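Local coordinates for protein peptide chain release factor subunit 1 (Aeropyrum pernix, PDB 3AGK) that probably directs the termination of protein synthesis in response to the stop codons UAA, UAG and UGA, together with a GTP-binding partner subunit, at residues Glu205-Leu210 / Tyr239-Leu244; Ser76-Arg81 / Leu93-Gly98; Lys159-Glu164 / Val344-Leu349. One frame throughout, in Å; residues are numbered along the deposited sequence.

Contact 1: Glu205-Leu210 / Tyr239-Leu244; sequences EASNLL and YLDYRL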
loop_
_atom_site.group_PDB
_atom_site.type_symbol
_atom_site.label_atom_id
_atom_site.label_comp_id
_atom_site.label_asym_id
_atom_site.label_seq_id
_atom_site.Cartn_x
_atom_site.Cartn_y
_atom_site.Cartn_z
ATOM N N GLU A 205 -10.185 16.924 -5.995
ATOM C CA GLU A 205 -9.111 15.980 -6.212
ATOM C C GLU A 205 -8.863 15.136 -4.940
ATOM O O GLU A 205 -8.854 13.909 -4.997
ATOM C CB GLU A 205 -7.847 16.731 -6.608
ATOM C CG GLU A 205 -6.810 15.843 -7.204
ATOM C CD GLU A 205 -7.318 15.150 -8.451
ATOM O OE1 GLU A 205 -7.715 13.965 -8.352
ATOM O OE2 GLU A 205 -7.330 15.801 -9.523
ATOM N N ALA A 206 -8.689 15.801 -3.799
ATOM C CA ALA A 206 -8.462 15.108 -2.530
ATOM C C ALA A 206 -9.595 14.131 -2.234
ATOM O O ALA A 206 -9.360 12.961 -1.933
ATOM C CB ALA A 206 -8.317 16.112 -1.392
ATOM N N SER A 207 -10.827 14.620 -2.332
ATOM C CA SER A 207 -12.003 13.790 -2.084
ATOM C C SER A 207 -12.105 12.555 -2.995
ATOM O O SER A 207 -12.438 11.452 -2.529
ATOM C CB SER A 207 -13.282 14.634 -2.156
ATOM O OG SER A 207 -13.295 15.637 -1.142
ATOM N N ASN A 208 -11.826 12.727 -4.287
ATOM C CA ASN A 208 -11.839 11.583 -5.195
ATOM C C ASN A 208 -10.805 10.528 -4.802
ATOM O O ASN A 208 -11.040 9.324 -4.948
ATOM C CB ASN A 208 -11.595 12.026 -6.632
ATOM C CG ASN A 208 -12.786 12.759 -7.225
ATOM O OD1 ASN A 208 -12.649 13.441 -8.233
ATOM N ND2 ASN A 208 -13.961 12.625 -6.596
ATOM N N LEU A 209 -9.661 10.987 -4.310
ATOM C CA LEU A 209 -8.580 10.078 -3.928
ATOM C C LEU A 209 -8.760 9.450 -2.546
ATOM O O LEU A 209 -8.430 8.287 -2.348
ATOM C CB LEU A 209 -7.237 10.798 -4.004
ATOM C CG LEU A 209 -6.819 11.159 -5.433
ATOM C CD1 LEU A 209 -5.732 12.203 -5.409
ATOM C CD2 LEU A 209 -6.371 9.904 -6.199
ATOM N N LEU A 210 -9.292 10.212 -1.595
ATOM C CA LEU A 210 -9.234 9.802 -0.190
ATOM C C LEU A 210 -10.548 9.233 0.357
ATOM O O LEU A 210 -10.538 8.319 1.190
ATOM C CB LEU A 210 -8.743 10.967 0.689
ATOM C CG LEU A 210 -7.256 11.149 1.055
ATOM C CD1 LEU A 210 -6.291 10.211 0.318
ATOM C CD2 LEU A 210 -6.796 12.616 0.968
ATOM N N TYR A 239 -14.424 23.060 0.711
ATOM C CA TYR A 239 -13.629 22.334 -0.275
ATOM C C TYR A 239 -13.523 20.842 -0.010
ATOM O O TYR A 239 -13.690 20.020 -0.922
ATOM C CB TYR A 239 -12.254 22.987 -0.393
ATOM C CG TYR A 239 -12.413 24.491 -0.543
ATOM C CD1 TYR A 239 -12.027 25.361 0.468
ATOM C CD2 TYR A 239 -13.015 25.033 -1.685
ATOM C CE1 TYR A 239 -12.211 26.743 0.334
ATOM C CE2 TYR A 239 -13.185 26.408 -1.835
ATOM C CZ TYR A 239 -12.788 27.253 -0.820
ATOM O OH TYR A 239 -12.955 28.603 -0.952
ATOM N N LEU A 240 -13.257 20.496 1.238
ATOM C CA LEU A 240 -12.991 19.115 1.600
ATOM C C LEU A 240 -14.295 18.386 1.910
ATOM O O LEU A 240 -15.091 18.850 2.729
ATOM C CB LEU A 240 -12.068 19.090 2.811
ATOM C CG LEU A 240 -11.159 17.879 2.996
ATOM C CD1 LEU A 240 -10.318 17.656 1.750
ATOM C CD2 LEU A 240 -10.280 18.063 4.240
ATOM N N ASP A 241 -14.523 17.256 1.241
ATOM C CA ASP A 241 -15.672 16.402 1.547
ATOM C C ASP A 241 -15.812 16.180 3.061
ATOM O O ASP A 241 -14.826 15.949 3.755
ATOM C CB ASP A 241 -15.557 15.049 0.829
ATOM C CG ASP A 241 -16.781 14.152 1.053
ATOM O OD1 ASP A 241 -17.511 13.889 0.078
ATOM O OD2 ASP A 241 -17.021 13.708 2.197
ATOM N N TYR A 242 -17.045 16.239 3.553
ATOM C CA TYR A 242 -17.330 16.077 4.973
ATOM C C TYR A 242 -16.824 14.756 5.569
ATOM O O TYR A 242 -16.438 14.721 6.741
ATOM C CB TYR A 242 -18.833 16.223 5.244
ATOM C CG TYR A 242 -19.656 15.022 4.818
ATOM C CD1 TYR A 242 -20.073 14.869 3.498
ATOM C CD2 TYR A 242 -20.029 14.050 5.737
ATOM C CE1 TYR A 242 -20.836 13.770 3.104
ATOM C CE2 TYR A 242 -20.790 12.951 5.355
ATOM C CZ TYR A 242 -21.188 12.815 4.036
ATOM O OH TYR A 242 -21.941 11.728 3.658
ATOM N N ARG A 243 -16.835 13.672 4.786
ATOM C CA ARG A 243 -16.268 12.402 5.267
ATOM C C ARG A 243 -14.801 12.553 5.631
ATOM O O ARG A 243 -14.320 11.884 6.542
ATOM C CB ARG A 243 -16.422 11.270 4.255
ATOM C CG ARG A 243 -17.848 10.825 4.055
ATOM C CD ARG A 243 -18.334 11.275 2.711
ATOM N NE ARG A 243 -18.579 10.155 1.819
ATOM C CZ ARG A 243 -18.826 10.292 0.524
ATOM N NH1 ARG A 243 -19.045 9.227 -0.234
ATOM N NH2 ARG A 243 -18.842 11.498 -0.013
ATOM N N LEU A 244 -14.090 13.425 4.915
ATOM C CA LEU A 244 -12.688 13.670 5.235
ATOM C C LEU A 244 -12.559 14.689 6.368
ATOM O O LEU A 244 -11.669 14.594 7.227
ATOM C CB LEU A 244 -11.936 14.154 4.001
ATOM C CG LEU A 244 -11.869 13.173 2.830
ATOM C CD1 LEU A 244 -10.914 13.694 1.768
ATOM C CD2 LEU A 244 -11.425 11.806 3.318
#
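S207 turns its hydroxyl back beside its own backbone N (chi1 -63°), where OG meets the chain entering the short helix 242-245. The amide of D241 donates to S207 OG over 3.1 Å, N to OG, fairly straight at 151°. The same hydroxyl is bonded to the carbonyl O of G203, one turn earlier in its helix, so it hands its proton back to its own helix and offers oxygen to D241. S207 OG is also 3.1 Å from D241 CB.

The apolar half lies alongside. L244 has CG anti to its carbonyl carbon and straddles the base of L210: its CD1 is 3.6 Å from L210 CB and its CD2 3.8 Å from that same CB. CD1 also reaches 4.0 Å from S207 CA. L240 swings CG anti to its N (chi1 -153°) and sets CD1 4.0 Å from A206 CB; both residues continue onto I146 in the sheet beneath.

D241 is the N-cap of the short helix; its capping bond to R243 N is less certain in the model. Its OD1 forms a salt bridge with R243 NH2 whose hydrogen bond is weak, while R243 NH1 pairs with E215. This is a capped helix start packed on the long helix 188-215 of eRF1 domain 2, which meets it with S207 OG, A206 and L210.

Contact 2: Ser76-Arg81 / Leu93-Gly98; sequences SAAMDR and LVLFCG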
loop_
_atom_site.group_PDB
_atom_site.type_symbol
_atom_site.label_atom_id
_atom_site.label_comp_id
_atom_site.label_asym_id
_atom_site.label_seq_id
_atom_site.Cartn_x
_atom_site.Cartn_y
_atom_site.Cartn_z
ATOM N N SER A 76 -11.569 -23.918 -18.309
ATOM C CA SER A 76 -11.775 -25.340 -18.042
ATOM C C SER A 76 -11.195 -25.721 -16.696
ATOM O O SER A 76 -11.777 -26.526 -15.958
ATOM C CB SER A 76 -11.134 -26.197 -19.120
ATOM O OG SER A 76 -11.620 -25.789 -20.376
ATOM N N ALA A 77 -10.045 -25.132 -16.379
ATOM C CA ALA A 77 -9.384 -25.424 -15.111
ATOM C C ALA A 77 -10.267 -24.975 -13.957
ATOM O O ALA A 77 -10.455 -25.709 -12.993
ATOM C CB ALA A 77 -8.027 -24.758 -15.047
ATOM N N ALA A 78 -10.831 -23.777 -14.072
ATOM C CA ALA A 78 -11.711 -23.265 -13.028
ATOM C C ALA A 78 -12.978 -24.130 -12.875
ATOM O O ALA A 78 -13.395 -24.445 -11.746
ATOM C CB ALA A 78 -12.058 -21.810 -13.286
ATOM N N MET A 79 -13.571 -24.531 -14.002
ATOM C CA MET A 79 -14.718 -25.449 -13.961
ATOM C C MET A 79 -14.379 -26.769 -13.283
ATOM O O MET A 79 -15.177 -27.275 -12.496
ATOM C CB MET A 79 -15.288 -25.731 -15.348
ATOM C CG MET A 79 -15.974 -24.516 -15.995
ATOM S SD MET A 79 -16.693 -24.849 -17.630
ATOM C CE MET A 79 -15.803 -23.656 -18.615
ATOM N N ASP A 80 -13.217 -27.328 -13.619
ATOM C CA ASP A 80 -12.713 -28.542 -12.971
ATOM C C ASP A 80 -12.696 -28.367 -11.467
ATOM O O ASP A 80 -13.167 -29.217 -10.716
ATOM C CB ASP A 80 -11.280 -28.827 -13.421
ATOM C CG ASP A 80 -11.217 -29.517 -14.757
ATOM O OD1 ASP A 80 -12.224 -30.154 -15.135
ATOM O OD2 ASP A 80 -10.159 -29.419 -15.426
ATOM N N ARG A 81 -12.114 -27.251 -11.045
ATOM C CA ARG A 81 -11.965 -26.926 -9.642
ATOM C C ARG A 81 -13.332 -26.874 -8.951
ATOM O O ARG A 81 -13.504 -27.396 -7.844
ATOM C CB ARG A 81 -11.235 -25.583 -9.530
ATOM C CG ARG A 81 -9.953 -25.575 -8.697
ATOM C CD ARG A 81 -9.077 -26.790 -8.925
ATOM N NE ARG A 81 -8.749 -26.985 -10.335
ATOM C CZ ARG A 81 -7.529 -26.864 -10.849
ATOM N NH1 ARG A 81 -6.501 -26.548 -10.073
ATOM N NH2 ARG A 81 -7.340 -27.068 -12.141
ATOM N N LEU A 93 -15.339 -18.294 -2.290
ATOM C CA LEU A 93 -14.193 -18.856 -2.999
ATOM C C LEU A 93 -13.534 -17.785 -3.845
ATOM O O LEU A 93 -14.208 -16.872 -4.323
ATOM C CB LEU A 93 -14.664 -19.938 -3.959
ATOM C CG LEU A 93 -14.796 -21.396 -3.577
ATOM C CD1 LEU A 93 -15.336 -22.130 -4.787
ATOM C CD2 LEU A 93 -13.439 -21.944 -3.174
ATOM N N VAL A 94 -12.226 -17.897 -4.059
ATOM C CA VAL A 94 -11.587 -17.126 -5.122
ATOM C C VAL A 94 -10.622 -18.003 -5.929
ATOM O O VAL A 94 -9.891 -18.830 -5.369
ATOM C CB VAL A 94 -10.887 -15.831 -4.620
ATOM C CG1 VAL A 94 -11.449 -15.369 -3.279
ATOM C CG2 VAL A 94 -9.402 -16.026 -4.538
ATOM N N LEU A 95 -10.648 -17.833 -7.247
ATOM C CA LEU A 95 -9.769 -18.572 -8.148
ATOM C C LEU A 95 -8.950 -17.647 -9.032
ATOM O O LEU A 95 -9.477 -16.675 -9.554
ATOM C CB LEU A 95 -10.578 -19.512 -9.051
ATOM C CG LEU A 95 -11.101 -20.818 -8.440
ATOM C CD1 LEU A 95 -12.391 -20.563 -7.663
ATOM C CD2 LEU A 95 -11.313 -21.893 -9.501
ATOM N N PHE A 96 -7.667 -17.959 -9.205
ATOM C CA PHE A 96 -6.850 -17.335 -10.251
ATOM C C PHE A 96 -6.211 -18.447 -11.097
ATOM O O PHE A 96 -5.626 -19.378 -10.554
ATOM C CB PHE A 96 -5.769 -16.449 -9.637
ATOM C CG PHE A 96 -6.301 -15.369 -8.721
ATOM C CD1 PHE A 96 -6.340 -15.555 -7.347
ATOM C CD2 PHE A 96 -6.748 -14.158 -9.236
ATOM C CE1 PHE A 96 -6.826 -14.555 -6.505
ATOM C CE2 PHE A 96 -7.228 -13.158 -8.401
ATOM C CZ PHE A 96 -7.266 -13.363 -7.031
ATOM N N CYS A 97 -6.350 -18.381 -12.417
ATOM C CA CYS A 97 -5.786 -19.414 -13.286
ATOM C C CYS A 97 -5.178 -18.789 -14.530
ATOM O O CYS A 97 -5.638 -17.750 -14.996
ATOM C CB CYS A 97 -6.846 -20.460 -13.707
ATOM S SG CYS A 97 -7.793 -21.216 -12.361
ATOM N N GLY A 98 -4.147 -19.434 -15.068
ATOM C CA GLY A 98 -3.540 -18.999 -16.316
ATOM C C GLY A 98 -2.098 -19.447 -16.462
ATOM O O GLY A 98 -1.588 -20.212 -15.638
#
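L95 and R81 make the closest apolar touch between strand 93-98 and helix 76-81, with L95 CD2 3.7 Å from R81 CB. That one methyl does most of the work: L95 holds CG beside its backbone N (chi1 -77°), sending CD2 into the angle between A78 and R81, 3.8 Å from A78 CA and 3.9 Å from A78 CB. The arginine is used here through its aliphatic root. Bends at chi2 and chi3 fold the rest of its chain aside, over C108 and M110 of the adjoining strand.

Sulfur contacts are looser. C97 SG lies 4.3 Å from A78 N and 4.5 Å from A77 CB, set against the two alanines.

No hydrogen bond crosses the interface. The axes of segments 76-81 and 93-98 approach to 8.8 Å, at 143° to each other, which the small A77 and A78 probably permit. The strand's backbone bonds instead to its sheet partners, 34-39 on one side and 107-111 on the other, the latter also joined to it by the C97-C108 disulfide. Helix 65-82 thus covers one face of this antiparallel sheet of eRF1 domain 1, with A78 also on L35 and M79 packed on helix 45-58.

Contact 3: Lys159-Glu164 / Val344-Leu349; sequences KGARLE and VVPESL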
loop_
_atom_site.group_PDB
_atom_site.type_symbol
_atom_site.label_atom_id
_atom_site.label_comp_id
_atom_site.label_asym_id
_atom_site.label_seq_id
_atom_site.Cartn_x
_atom_site.Cartn_y
_atom_site.Cartn_z
ATOM N N LYS A 159 1.012 4.835 4.637
ATOM C CA LYS A 159 0.652 3.534 5.206
ATOM C C LYS A 159 1.890 2.893 5.819
ATOM O O LYS A 159 2.833 2.542 5.111
ATOM C CB LYS A 159 0.130 2.586 4.134
ATOM C CG LYS A 159 -1.061 3.086 3.360
ATOM C CD LYS A 159 -1.488 2.027 2.353
ATOM C CE LYS A 159 -2.569 2.540 1.409
ATOM N NZ LYS A 159 -2.918 1.530 0.368
ATOM N N GLY A 160 1.885 2.713 7.131
ATOM C CA GLY A 160 3.068 2.223 7.820
ATOM C C GLY A 160 4.217 3.160 7.500
ATOM O O GLY A 160 4.108 4.369 7.691
ATOM N N ALA A 161 5.306 2.613 6.980
ATOM C CA ALA A 161 6.457 3.425 6.597
ATOM C C ALA A 161 6.472 3.875 5.113
ATOM O O ALA A 161 7.416 4.519 4.669
ATOM C CB ALA A 161 7.776 2.690 6.965
ATOM N N ARG A 162 5.431 3.547 4.356
ATOM C CA ARG A 162 5.365 3.931 2.935
ATOM C C ARG A 162 4.640 5.254 2.710
ATOM O O ARG A 162 3.439 5.356 2.954
ATOM C CB ARG A 162 4.664 2.849 2.113
ATOM C CG ARG A 162 5.199 1.456 2.388
ATOM C CD ARG A 162 4.589 0.436 1.453
ATOM N NE ARG A 162 5.193 -0.887 1.613
ATOM C CZ ARG A 162 6.458 -1.172 1.320
ATOM N NH1 ARG A 162 7.270 -0.224 0.866
ATOM N NH2 ARG A 162 6.916 -2.405 1.491
ATOM N N LEU A 163 5.379 6.252 2.231
ATOM C CA LEU A 163 4.826 7.567 1.922
ATOM C C LEU A 163 4.932 7.848 0.430
ATOM O O LEU A 163 6.011 7.728 -0.154
ATOM C CB LEU A 163 5.590 8.642 2.668
ATOM C CG LEU A 163 5.151 10.084 2.488
ATOM C CD1 LEU A 163 3.735 10.313 3.047
ATOM C CD2 LEU A 163 6.162 10.940 3.217
ATOM N N GLU A 164 3.816 8.236 -0.178
ATOM C CA GLU A 164 3.767 8.462 -1.613
ATOM C C GLU A 164 2.938 9.691 -1.989
ATOM O O GLU A 164 1.984 10.083 -1.281
ATOM C CB GLU A 164 3.214 7.226 -2.328
ATOM C CG GLU A 164 1.779 6.880 -1.942
ATOM C CD GLU A 164 1.235 5.675 -2.706
ATOM O OE1 GLU A 164 1.783 5.343 -3.779
ATOM O OE2 GLU A 164 0.253 5.061 -2.240
ATOM N N VAL A 344 12.685 -1.756 9.337
ATOM C CA VAL A 344 12.783 -2.066 7.920
ATOM C C VAL A 344 12.763 -0.774 7.107
ATOM O O VAL A 344 11.841 0.023 7.221
ATOM C CB VAL A 344 11.666 -3.009 7.442
ATOM C CG1 VAL A 344 11.885 -3.364 5.982
ATOM C CG2 VAL A 344 11.638 -4.265 8.287
ATOM N N VAL A 345 13.792 -0.573 6.294
ATOM C CA VAL A 345 13.907 0.636 5.495
ATOM C C VAL A 345 13.235 0.462 4.134
ATOM O O VAL A 345 13.701 -0.314 3.298
ATOM C CB VAL A 345 15.371 1.052 5.303
ATOM C CG1 VAL A 345 15.468 2.258 4.354
ATOM C CG2 VAL A 345 16.023 1.338 6.663
ATOM N N PRO A 346 12.126 1.190 3.907
ATOM C CA PRO A 346 11.420 0.998 2.638
ATOM C C PRO A 346 12.220 1.607 1.495
ATOM O O PRO A 346 13.000 2.538 1.709
ATOM C CB PRO A 346 10.107 1.759 2.856
ATOM C CG PRO A 346 10.471 2.847 3.826
ATOM C CD PRO A 346 11.484 2.223 4.745
ATOM N N GLU A 347 12.026 1.067 0.297
ATOM C CA GLU A 347 12.709 1.526 -0.906
ATOM C C GLU A 347 12.398 2.998 -1.186
ATOM O O GLU A 347 13.184 3.704 -1.828
ATOM C CB GLU A 347 12.273 0.660 -2.087
ATOM C CG GLU A 347 13.194 0.688 -3.286
ATOM C CD GLU A 347 12.445 0.432 -4.584
ATOM O OE1 GLU A 347 11.313 0.942 -4.722
ATOM O OE2 GLU A 347 12.987 -0.272 -5.465
ATOM N N SER A 348 11.245 3.452 -0.693
ATOM C CA SER A 348 10.763 4.819 -0.921
ATOM C C SER A 348 11.328 5.844 0.064
ATOM O O SER A 348 11.163 7.055 -0.109
ATOM C CB SER A 348 9.236 4.849 -0.871
ATOM O OG SER A 348 8.743 4.103 0.227
ATOM N N LEU A 349 11.975 5.360 1.116
ATOM C CA LEU A 349 12.607 6.253 2.070
ATOM C C LEU A 349 13.692 7.061 1.350
ATOM O O LEU A 349 14.406 6.537 0.481
ATOM C CB LEU A 349 13.182 5.437 3.225
ATOM C CG LEU A 349 13.173 6.038 4.625
ATOM C CD1 LEU A 349 14.155 7.172 4.674
ATOM C CD2 LEU A 349 11.764 6.494 5.041
HETATM O O HOH W 1 8.345 5.992 2.476
#
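A161 and P346 meet where a hairpin turn of one domain faces a loop of another: P346 CG stands 3.6 Å from A161 O and 4.1 Å from A161 CB. R162 flanks the same proline. Its chain runs extended from CG to NE, past the proline in the opposite direction, until chi4 of -66° turns the guanidinium and leaves NH1 4.0 Å from P346 CB, at an oblique approach. A salt bridge from R162 NH2 to E323 helps hold that end; the same carboxylate also takes the amide of E347, so a single acid serves both segments.

With chi1 at 45°, S348 OG sits near both its backbone N and carbonyl carbon and is 3.0 Å from a water oxygen. That water donates to A161 O (2.8 Å) and accepts from L163 N, bridging the two segments where no direct hydrogen bond forms.

Each segment holds a beta turn. K159 to R162 is type II', with G160 at positive phi and K159 and R162 exchanging backbone bonds. The result is a two-residue beta-hairpin tip of eRF1 domain 2 resting on the type I turn P346 to L349 that follows strand 341-345 in domain 3, a water-bridged interdomain contact.

How the contacts relate
From the N terminus, contact 2 comes first: helix 65-82 and strand 93-98 close a short loop inside eRF1 domain 1, finished before the other two begin. The chain then enters domain 2, where the hairpin tip 159-164 opens contact 3. Strand 162-170 leads on to helix 188-215, and contact 1 closes its own loop by bringing 239-244 back to that helix. Contact 1 is therefore nested within the far longer loop that 344-349 shuts in domain 3. Contacts 1 and 2 each lie within one domain, whereas contact 3 joins two. None touches another; contacts 1 and 3 are closest, about 8 Å between nearest atoms.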